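Local structure of protein P47 (Clostridium botulinum, 6EKT) at residues C33-V38 with D206-F210. The protein may form part of a progenitor toxin complex that protects botulinum neurotoxin during passage through the host gut, and is a TULIP-family protein. Residues are numbered along the deposited sequence; the frame is centred on the assembly and turned at random.
Sequences CSKRVV and DGYLF
Ser34 and Asp206 meet because both first torsions are extended: Ser34 OG lies opposite its backbone N (chi1 166°), and the carboxylate of Asp206 is swung out likewise (chi1 -154°). The Ser34 hydroxyl donates to Asp206 OD2 over 2.8 Å, on the syn lone pair of that oxygen. The same OG, at the N-cap of helix 35-49, also accepts a weak capping bond from Arg36 N. Asp206 OD1 takes a weak bond from Gly207 N, which helps hold the carboxylate beside the helix start, where the helix dipole would probably favour its negative charge. Lys35 runs past Asp206 in the opposing direction: chi1 of 72° sets Lys35 CG between the backbone N and carbonyl carbon, 3.3 Å from Gly207 O; bends at chi2 and chi4 then carry Lys35 NZ to a long salt bridge, 4.0 Å from Asp206 OD1. Alongside these polar groups the backbones pair: Cys33 and Leu209 form an antiparallel hydrogen-bonded pair, with Cys33 N to Leu209 O and Leu209 N to Cys33 O both 2.9 Å. Lys35 N to Gly207 O, 2.8 Å, adds one more backbone bond at the first residue of the helix. Leu209 CD1 packs 3.9 Å from Lys35 CB, while its CD2 approaches Val38 CG2; Trp413 touches both Cys33 and Leu209. Strand 29-34, flanked by 208-214 and 238-242 in a six-stranded antiparallel sheet, thus passes directly into helix 35-49 through a serine N-cap tied to Asp206, just ahead of strand 208-214.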
loop_
_atom_site.group_PDB
_atom_site.type_symbol
_atom_site.label_atom_id
_atom_site.label_comp_id
_atom_site.label_asym_id
_atom_site.label_seq_id
_atom_site.Cartn_x
_atom_site.Cartn_y
_atom_site.Cartn_z
ATOM N N CYS A 33 -5.648 5.609 -5.790
ATOM C CA CYS A 33 -5.728 6.993 -6.274
ATOM C C CYS A 33 -7.177 7.419 -6.413
ATOM O O CYS A 33 -8.033 6.632 -6.842
ATOM C CB CYS A 33 -5.003 7.177 -7.613
ATOM S SG CYS A 33 -4.896 8.894 -8.205
ATOM N N SER A 34 -7.431 8.663 -6.020
ATOM C CA SER A 34 -8.737 9.308 -6.121
ATOM C C SER A 34 -9.134 9.469 -7.592
ATOM O O SER A 34 -8.289 9.813 -8.435
ATOM C CB SER A 34 -8.649 10.673 -5.415
ATOM O OG SER A 34 -9.755 11.506 -5.721
ATOM N N LYS A 35 -10.400 9.181 -7.909
ATOM C CA LYS A 35 -10.877 9.354 -9.274
ATOM C C LYS A 35 -10.929 10.826 -9.680
ATOM O O LYS A 35 -10.793 11.147 -10.873
ATOM C CB LYS A 35 -12.233 8.669 -9.495
ATOM C CG LYS A 35 -13.407 9.361 -8.825
ATOM C CD LYS A 35 -14.658 9.268 -9.677
ATOM C CE LYS A 35 -15.873 9.818 -8.942
ATOM N NZ LYS A 35 -15.803 11.295 -8.797
ATOM N N ARG A 36 -11.133 11.708 -8.699
ATOM C CA ARG A 36 -11.065 13.160 -8.915
ATOM C C ARG A 36 -9.716 13.549 -9.562
ATOM O O ARG A 36 -9.673 14.348 -10.498
ATOM C CB ARG A 36 -11.309 13.917 -7.594
ATOM C CG ARG A 36 -11.527 15.422 -7.752
ATOM C CD ARG A 36 -12.184 16.070 -6.538
ATOM N NE ARG A 36 -11.382 15.909 -5.322
ATOM C CZ ARG A 36 -10.393 16.709 -4.911
ATOM N NH1 ARG A 36 -9.751 16.405 -3.793
ATOM N NH2 ARG A 36 -10.030 17.796 -5.590
ATOM N N VAL A 37 -8.628 12.941 -9.077
ATOM C CA VAL A 37 -7.294 13.158 -9.644
ATOM C C VAL A 37 -7.209 12.585 -11.060
ATOM O O VAL A 37 -6.752 13.275 -11.973
ATOM C CB VAL A 37 -6.185 12.557 -8.735
ATOM C CG1 VAL A 37 -4.806 12.704 -9.375
ATOM C CG2 VAL A 37 -6.218 13.217 -7.365
ATOM N N VAL A 38 -7.664 11.338 -11.243
ATOM C CA VAL A 38 -7.588 10.686 -12.552
ATOM C C VAL A 38 -8.405 11.462 -13.601
ATOM O O VAL A 38 -7.953 11.638 -14.730
ATOM C CB VAL A 38 -8.009 9.198 -12.501
ATOM C CG1 VAL A 38 -7.984 8.571 -13.885
ATOM C CG2 VAL A 38 -7.058 8.417 -11.588
ATOM N N ASP A 206 -16.718 10.957 -3.720
ATOM C CA ASP A 206 -15.536 10.563 -4.491
ATOM C C ASP A 206 -15.595 9.074 -4.864
ATOM O O ASP A 206 -16.557 8.383 -4.512
ATOM C CB ASP A 206 -14.258 10.869 -3.688
ATOM C CG ASP A 206 -13.020 11.092 -4.581
ATOM O OD1 ASP A 206 -13.142 11.198 -5.822
ATOM O OD2 ASP A 206 -11.907 11.159 -4.029
ATOM N N GLY A 207 -14.589 8.599 -5.604
ATOM C CA GLY A 207 -14.391 7.175 -5.901
ATOM C C GLY A 207 -12.903 6.875 -5.966
ATOM O O GLY A 207 -12.091 7.786 -6.232
ATOM N N TYR A 208 -12.544 5.617 -5.690
ATOM C CA TYR A 208 -11.134 5.198 -5.596
ATOM C C TYR A 208 -10.764 4.112 -6.610
ATOM O O TYR A 208 -11.511 3.138 -6.797
ATOM C CB TYR A 208 -10.790 4.714 -4.163
ATOM C CG TYR A 208 -11.167 5.639 -3.002
ATOM C CD1 TYR A 208 -11.141 7.037 -3.133
ATOM C CD2 TYR A 208 -11.503 5.108 -1.745
ATOM C CE1 TYR A 208 -11.467 7.876 -2.066
ATOM C CE2 TYR A 208 -11.832 5.938 -0.670
ATOM C CZ TYR A 208 -11.819 7.326 -0.847
ATOM O OH TYR A 208 -12.126 8.173 0.193
ATOM N N LEU A 209 -9.629 4.303 -7.279
ATOM C CA LEU A 209 -9.028 3.264 -8.122
ATOM C C LEU A 209 -7.946 2.613 -7.288
ATOM O O LEU A 209 -7.102 3.321 -6.679
ATOM C CB LEU A 209 -8.396 3.843 -9.402
ATOM C CG LEU A 209 -9.319 4.261 -10.575
ATOM C CD1 LEU A 209 -10.007 5.569 -10.256
ATOM C CD2 LEU A 209 -8.525 4.431 -11.866
ATOM N N PHE A 210 -7.963 1.282 -7.238
ATOM C CA PHE A 210 -6.989 0.521 -6.452
ATOM C C PHE A 210 -6.259 -0.489 -7.304
ATOM O O PHE A 210 -6.845 -1.059 -8.224
ATOM C CB PHE A 210 -7.676 -0.208 -5.287
ATOM C CG PHE A 210 -8.007 0.676 -4.120
ATOM C CD1 PHE A 210 -6.992 1.172 -3.296
ATOM C CD2 PHE A 210 -9.335 0.983 -3.810
ATOM C CE1 PHE A 210 -7.294 1.990 -2.203
ATOM C CE2 PHE A 210 -9.655 1.787 -2.715
ATOM C CZ PHE A 210 -8.634 2.297 -1.908
#